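Local atomic coordinates of dihydrodipicolinate synthase (Agrobacterium tumefaciens, PDB entry 3B4U), a protein that probably catalyses the aldolase-type condensation of pyruvate with an aldehyde, as dihydrodipicolinate synthase does with aspartate semialdehyde in lysine biosynthesis. Residues B[195-209]-B[224-238]. Residues are numbered along the deposited sequence; the frame is centred on the assembly and turned at random.
Sequences ERDLARGVRLGGQGA and MAVDGKDDPRIVDLV
R203, near the C-terminal end of helix 195-203, grips the 228-230 turn on the outside of the TIM barrel, where this helix packs against the end of helix 218-225 and the loop leading to helix 232-240. From CB, chi1 (-68°) sets CG anti to the carbonyl carbon; CG and CD each lie 3.5 Å from G228 O, then a bend at chi3 brings the guanidinium back over the helix, with A199 O and R200 CA under the rim of one face. At its edge, NH1 donates to G228 O (2.8 Å, 154° at the hydrogen), reaching it from above the carbonyl plane. The same nitrogen and NH2 close end-on on D230 OD1 alone, at 2.9 and 3.1 Å, from one face of a carboxylate turned 60° from the guanidinium. R200 N donates to a water that also lies within hydrogen-bonding range of D230 OD1 and R196 O. V202 CG1 rests on G228 CA at 3.6 Å, A199 CB approaches D230 OD1 to 3.4 Å, and L198 CD2 meets M224 CB and A225 CB. Helix 232-238 runs roughly antiparallel to 195-203, V235 CG2 touching R196 CA and I234 CG2 touching E195 CG. At the start of strand 208-211, G208 CA makes a CA-H...O contact with A225 O (3.3 Å), which also accepts from a water shared with G206 O.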
loop_
_atom_site.group_PDB
_atom_site.type_symbol
_atom_site.label_atom_id
_atom_site.label_comp_id
_atom_site.label_asym_id
_atom_site.label_seq_id
_atom_site.Cartn_x
_atom_site.Cartn_y
_atom_site.Cartn_z
ATOM N N GLU B 195 2.940 20.330 -13.350
ATOM C CA GLU B 195 2.982 20.966 -14.679
ATOM C C GLU B 195 3.463 22.398 -14.624
ATOM O O GLU B 195 4.174 22.808 -15.526
ATOM C CB GLU B 195 1.595 20.927 -15.328
ATOM C CG GLU B 195 1.253 19.598 -15.898
ATOM C CD GLU B 195 0.805 18.625 -14.899
ATOM O OE1 GLU B 195 0.522 18.967 -13.689
ATOM O OE2 GLU B 195 0.698 17.447 -15.366
ATOM N N ARG B 196 3.129 23.144 -13.588
ATOM C CA ARG B 196 3.596 24.520 -13.503
ATOM C C ARG B 196 5.102 24.669 -13.514
ATOM O O ARG B 196 5.627 25.704 -13.957
ATOM C CB ARG B 196 2.993 25.247 -12.315
ATOM C CG ARG B 196 3.496 24.764 -11.047
ATOM C CD ARG B 196 2.920 25.530 -9.836
ATOM N NE ARG B 196 3.200 24.726 -8.658
ATOM C CZ ARG B 196 3.047 25.060 -7.382
ATOM N NH1 ARG B 196 2.645 26.257 -7.036
ATOM N NH2 ARG B 196 3.348 24.163 -6.446
ATOM N N ASP B 197 5.828 23.649 -13.035
ATOM C CA ASP B 197 7.299 23.724 -13.036
ATOM C C ASP B 197 7.991 22.803 -14.004
ATOM O O ASP B 197 9.201 22.753 -14.019
ATOM C CB ASP B 197 7.826 23.506 -11.639
ATOM C CG ASP B 197 7.544 24.729 -10.740
ATOM O OD1 ASP B 197 7.546 25.891 -11.201
ATOM O OD2 ASP B 197 7.392 24.519 -9.576
ATOM N N LEU B 198 7.231 22.137 -14.872
ATOM C CA LEU B 198 7.804 21.193 -15.817
ATOM C C LEU B 198 8.731 21.857 -16.824
ATOM O O LEU B 198 9.891 21.506 -16.933
ATOM C CB LEU B 198 6.689 20.420 -16.511
ATOM C CG LEU B 198 7.123 19.473 -17.643
ATOM C CD1 LEU B 198 8.151 18.471 -17.165
ATOM C CD2 LEU B 198 5.856 18.812 -18.192
ATOM N N ALA B 199 8.235 22.859 -17.547
ATOM C CA ALA B 199 9.079 23.500 -18.559
ATOM C C ALA B 199 10.244 24.231 -17.898
ATOM O O ALA B 199 11.372 24.164 -18.355
ATOM C CB ALA B 199 8.247 24.429 -19.474
ATOM N N ARG B 200 9.963 24.918 -16.789
ATOM C CA ARG B 200 10.990 25.597 -15.990
ATOM C C ARG B 200 12.105 24.647 -15.594
ATOM O O ARG B 200 13.287 24.947 -15.713
ATOM C CB ARG B 200 10.328 26.138 -14.724
ATOM C CG ARG B 200 11.184 26.964 -13.818
ATOM C CD ARG B 200 10.424 27.193 -12.524
ATOM N NE ARG B 200 11.078 28.142 -11.642
ATOM C CZ ARG B 200 10.616 28.450 -10.428
ATOM N NH1 ARG B 200 11.235 29.361 -9.687
ATOM N NH2 ARG B 200 9.526 27.861 -9.970
ATOM N N GLY B 201 11.730 23.456 -15.166
ATOM C CA GLY B 201 12.689 22.456 -14.761
ATOM C C GLY B 201 13.453 21.845 -15.911
ATOM O O GLY B 201 14.654 21.613 -15.805
ATOM N N VAL B 202 12.787 21.634 -17.045
ATOM C CA VAL B 202 13.450 21.172 -18.250
ATOM C C VAL B 202 14.519 22.183 -18.671
ATOM O O VAL B 202 15.618 21.810 -19.062
ATOM C CB VAL B 202 12.418 20.882 -19.354
ATOM C CG1 VAL B 202 13.064 20.691 -20.727
ATOM C CG2 VAL B 202 11.591 19.638 -18.964
ATOM N N ARG B 203 14.206 23.481 -18.575
ATOM C CA ARG B 203 15.184 24.505 -18.915
ATOM C C ARG B 203 16.402 24.476 -17.982
ATOM O O ARG B 203 17.457 25.002 -18.351
ATOM C CB ARG B 203 14.522 25.872 -18.972
ATOM C CG ARG B 203 13.549 26.009 -20.134
ATOM C CD ARG B 203 13.081 27.451 -20.367
ATOM N NE ARG B 203 12.310 28.008 -19.260
ATOM C CZ ARG B 203 10.980 27.919 -19.130
ATOM N NH1 ARG B 203 10.251 27.279 -20.014
ATOM N NH2 ARG B 203 10.376 28.491 -18.106
ATOM N N LEU B 204 16.271 23.908 -16.797
ATOM C CA LEU B 204 17.336 23.725 -15.839
ATOM C C LEU B 204 17.929 22.331 -15.863
ATOM O O LEU B 204 18.660 21.984 -14.943
ATOM C CB LEU B 204 16.837 24.047 -14.441
ATOM C CG LEU B 204 16.603 25.510 -14.149
ATOM C CD1 LEU B 204 15.753 25.655 -12.908
ATOM C CD2 LEU B 204 17.930 26.246 -13.976
ATOM N N GLY B 205 17.617 21.528 -16.874
ATOM C CA GLY B 205 18.246 20.227 -17.011
ATOM C C GLY B 205 17.344 19.042 -16.750
ATOM O O GLY B 205 17.787 17.900 -16.881
ATOM N N GLY B 206 16.088 19.270 -16.408
ATOM C CA GLY B 206 15.180 18.149 -16.258
ATOM C C GLY B 206 15.020 17.354 -17.527
ATOM O O GLY B 206 15.006 17.902 -18.615
ATOM N N GLN B 207 14.858 16.040 -17.388
ATOM C CA GLN B 207 14.801 15.128 -18.528
ATOM C C GLN B 207 13.429 14.783 -19.023
ATOM O O GLN B 207 13.312 13.991 -19.951
ATOM C CB GLN B 207 15.588 13.846 -18.237
ATOM C CG GLN B 207 17.075 13.995 -18.372
ATOM C CD GLN B 207 17.781 12.653 -18.465
ATOM O OE1 GLN B 207 17.270 11.698 -19.034
ATOM N NE2 GLN B 207 18.976 12.587 -17.874
ATOM N N GLY B 208 12.379 15.367 -18.445
ATOM C CA GLY B 208 11.047 15.178 -18.946
ATOM C C GLY B 208 10.014 14.866 -17.881
ATOM O O GLY B 208 10.016 15.461 -16.808
ATOM N N ALA B 209 9.066 13.979 -18.214
ATOM C CA ALA B 209 7.897 13.740 -17.372
ATOM C C ALA B 209 7.269 12.393 -17.683
ATOM O O ALA B 209 7.342 11.920 -18.822
ATOM C CB ALA B 209 6.834 14.857 -17.595
ATOM N N MET B 224 6.379 21.038 -23.440
ATOM C CA MET B 224 6.857 21.369 -22.112
ATOM C C MET B 224 7.978 20.418 -21.655
ATOM O O MET B 224 9.053 20.853 -21.247
ATOM C CB MET B 224 5.703 21.286 -21.106
ATOM C CG MET B 224 4.513 22.182 -21.421
ATOM S SD MET B 224 2.924 21.747 -20.457
ATOM C CE MET B 224 3.377 22.569 -18.879
ATOM N N ALA B 225 7.721 19.120 -21.740
ATOM C CA ALA B 225 8.566 18.078 -21.149
ATOM C C ALA B 225 9.840 17.868 -21.935
ATOM O O ALA B 225 10.858 17.501 -21.351
ATOM C CB ALA B 225 7.785 16.745 -21.081
ATOM N N VAL B 226 9.783 18.053 -23.261
ATOM C CA VAL B 226 10.933 17.810 -24.130
ATOM C C VAL B 226 11.527 19.132 -24.560
ATOM O O VAL B 226 12.744 19.322 -24.463
ATOM C CB VAL B 226 10.544 16.918 -25.335
ATOM C CG1 VAL B 226 11.730 16.755 -26.309
ATOM C CG2 VAL B 226 10.060 15.576 -24.828
ATOM N N ASP B 227 10.696 20.057 -25.042
ATOM C CA ASP B 227 11.193 21.301 -25.636
ATOM C C ASP B 227 11.363 22.433 -24.628
ATOM O O ASP B 227 11.919 23.473 -24.974
ATOM C CB ASP B 227 10.300 21.743 -26.792
ATOM C CG ASP B 227 10.188 20.728 -27.890
ATOM O OD1 ASP B 227 11.065 19.849 -28.024
ATOM O OD2 ASP B 227 9.194 20.830 -28.629
ATOM N N GLY B 228 10.907 22.258 -23.391
ATOM C CA GLY B 228 11.088 23.263 -22.364
ATOM C C GLY B 228 10.319 24.548 -22.593
ATOM O O GLY B 228 10.775 25.615 -22.205
ATOM N N LYS B 229 9.156 24.460 -23.223
ATOM C CA LYS B 229 8.309 25.615 -23.478
ATOM C C LYS B 229 7.124 25.609 -22.527
ATOM O O LYS B 229 6.411 24.617 -22.403
ATOM C CB LYS B 229 7.811 25.567 -24.922
ATOM C CG LYS B 229 8.866 25.539 -25.974
ATOM C CD LYS B 229 9.793 26.677 -25.928
ATOM C CE LYS B 229 10.648 26.688 -27.199
ATOM N NZ LYS B 229 11.994 27.265 -26.964
ATOM N N ASP B 230 6.875 26.748 -21.907
ATOM C CA ASP B 230 5.716 26.900 -21.042
ATOM C C ASP B 230 4.422 26.708 -21.818
ATOM O O ASP B 230 4.350 26.982 -23.027
ATOM C CB ASP B 230 5.660 28.312 -20.437
ATOM C CG ASP B 230 6.771 28.627 -19.467
ATOM O OD1 ASP B 230 7.530 27.743 -19.048
ATOM O OD2 ASP B 230 6.815 29.819 -19.073
ATOM N N ASP B 231 3.390 26.276 -21.127
ATOM C CA ASP B 231 2.038 26.291 -21.682
ATOM C C ASP B 231 1.071 26.625 -20.559
ATOM O O ASP B 231 0.554 25.742 -19.839
ATOM C CB ASP B 231 1.648 24.983 -22.365
ATOM C CG ASP B 231 0.388 25.105 -23.170
ATOM O OD1 ASP B 231 -0.416 26.072 -22.963
ATOM O OD2 ASP B 231 0.173 24.247 -24.062
ATOM N N PRO B 232 0.770 27.915 -20.372
ATOM C CA PRO B 232 -0.155 28.322 -19.330
ATOM C C PRO B 232 -1.519 27.644 -19.375
ATOM O O PRO B 232 -2.150 27.477 -18.336
ATOM C CB PRO B 232 -0.262 29.838 -19.541
ATOM C CG PRO B 232 1.101 30.201 -20.062
ATOM C CD PRO B 232 1.398 29.078 -21.029
ATOM N N ARG B 233 -1.977 27.228 -20.540
ATOM C CA ARG B 233 -3.274 26.556 -20.633
ATOM C C ARG B 233 -3.277 25.237 -19.851
ATOM O O ARG B 233 -4.261 24.868 -19.248
ATOM C CB ARG B 233 -3.619 26.234 -22.081
ATOM C CG ARG B 233 -3.709 27.416 -23.031
ATOM C CD ARG B 233 -3.891 26.941 -24.443
ATOM N NE ARG B 233 -2.729 26.149 -24.871
ATOM C CZ ARG B 233 -2.679 25.426 -25.981
ATOM N NH1 ARG B 233 -3.673 25.440 -26.855
ATOM N NH2 ARG B 233 -1.606 24.698 -26.225
ATOM N N ILE B 234 -2.163 24.505 -19.895
ATOM C CA ILE B 234 -2.047 23.236 -19.193
ATOM C C ILE B 234 -2.053 23.473 -17.688
ATOM O O ILE B 234 -2.698 22.774 -16.923
ATOM C CB ILE B 234 -0.753 22.512 -19.643
ATOM C CG1 ILE B 234 -0.842 22.126 -21.125
ATOM C CG2 ILE B 234 -0.454 21.279 -18.761
ATOM C CD1 ILE B 234 -1.717 20.917 -21.429
ATOM N N VAL B 235 -1.319 24.492 -17.238
ATOM C CA VAL B 235 -1.298 24.855 -15.817
ATOM C C VAL B 235 -2.712 25.175 -15.346
ATOM O O VAL B 235 -3.179 24.681 -14.316
ATOM C CB VAL B 235 -0.334 26.028 -15.570
ATOM C CG1 VAL B 235 -0.427 26.512 -14.104
ATOM C CG2 VAL B 235 1.076 25.626 -15.954
ATOM N N ASP B 236 -3.415 25.984 -16.123
ATOM C CA ASP B 236 -4.784 26.345 -15.785
ATOM C C ASP B 236 -5.716 25.133 -15.762
ATOM O O ASP B 236 -6.533 25.005 -14.876
ATOM C CB ASP B 236 -5.349 27.363 -16.783
ATOM C CG ASP B 236 -4.793 28.762 -16.614
ATOM O OD1 ASP B 236 -4.068 29.079 -15.651
ATOM O OD2 ASP B 236 -5.156 29.580 -17.492
ATOM N N LEU B 237 -5.573 24.238 -16.736
ATOM C CA LEU B 237 -6.415 23.055 -16.753
ATOM C C LEU B 237 -6.241 22.254 -15.477
ATOM O O LEU B 237 -7.217 21.816 -14.880
ATOM C CB LEU B 237 -6.105 22.190 -17.963
ATOM C CG LEU B 237 -6.935 20.909 -18.058
ATOM C CD1 LEU B 237 -8.421 21.274 -18.240
ATOM C CD2 LEU B 237 -6.429 20.047 -19.169
ATOM N N VAL B 238 -4.998 22.043 -15.077
ATOM C CA VAL B 238 -4.740 21.239 -13.891
ATOM C C VAL B 238 -5.369 21.886 -12.651
ATOM O O VAL B 238 -5.956 21.204 -11.814
ATOM C CB VAL B 238 -3.242 20.980 -13.738
ATOM C CG1 VAL B 238 -2.920 20.347 -12.366
ATOM C CG2 VAL B 238 -2.758 20.102 -14.908
HETATM O O HOH W 1 7.419 26.401 -16.560
HETATM O O HOH W 2 13.639 17.247 -21.108
#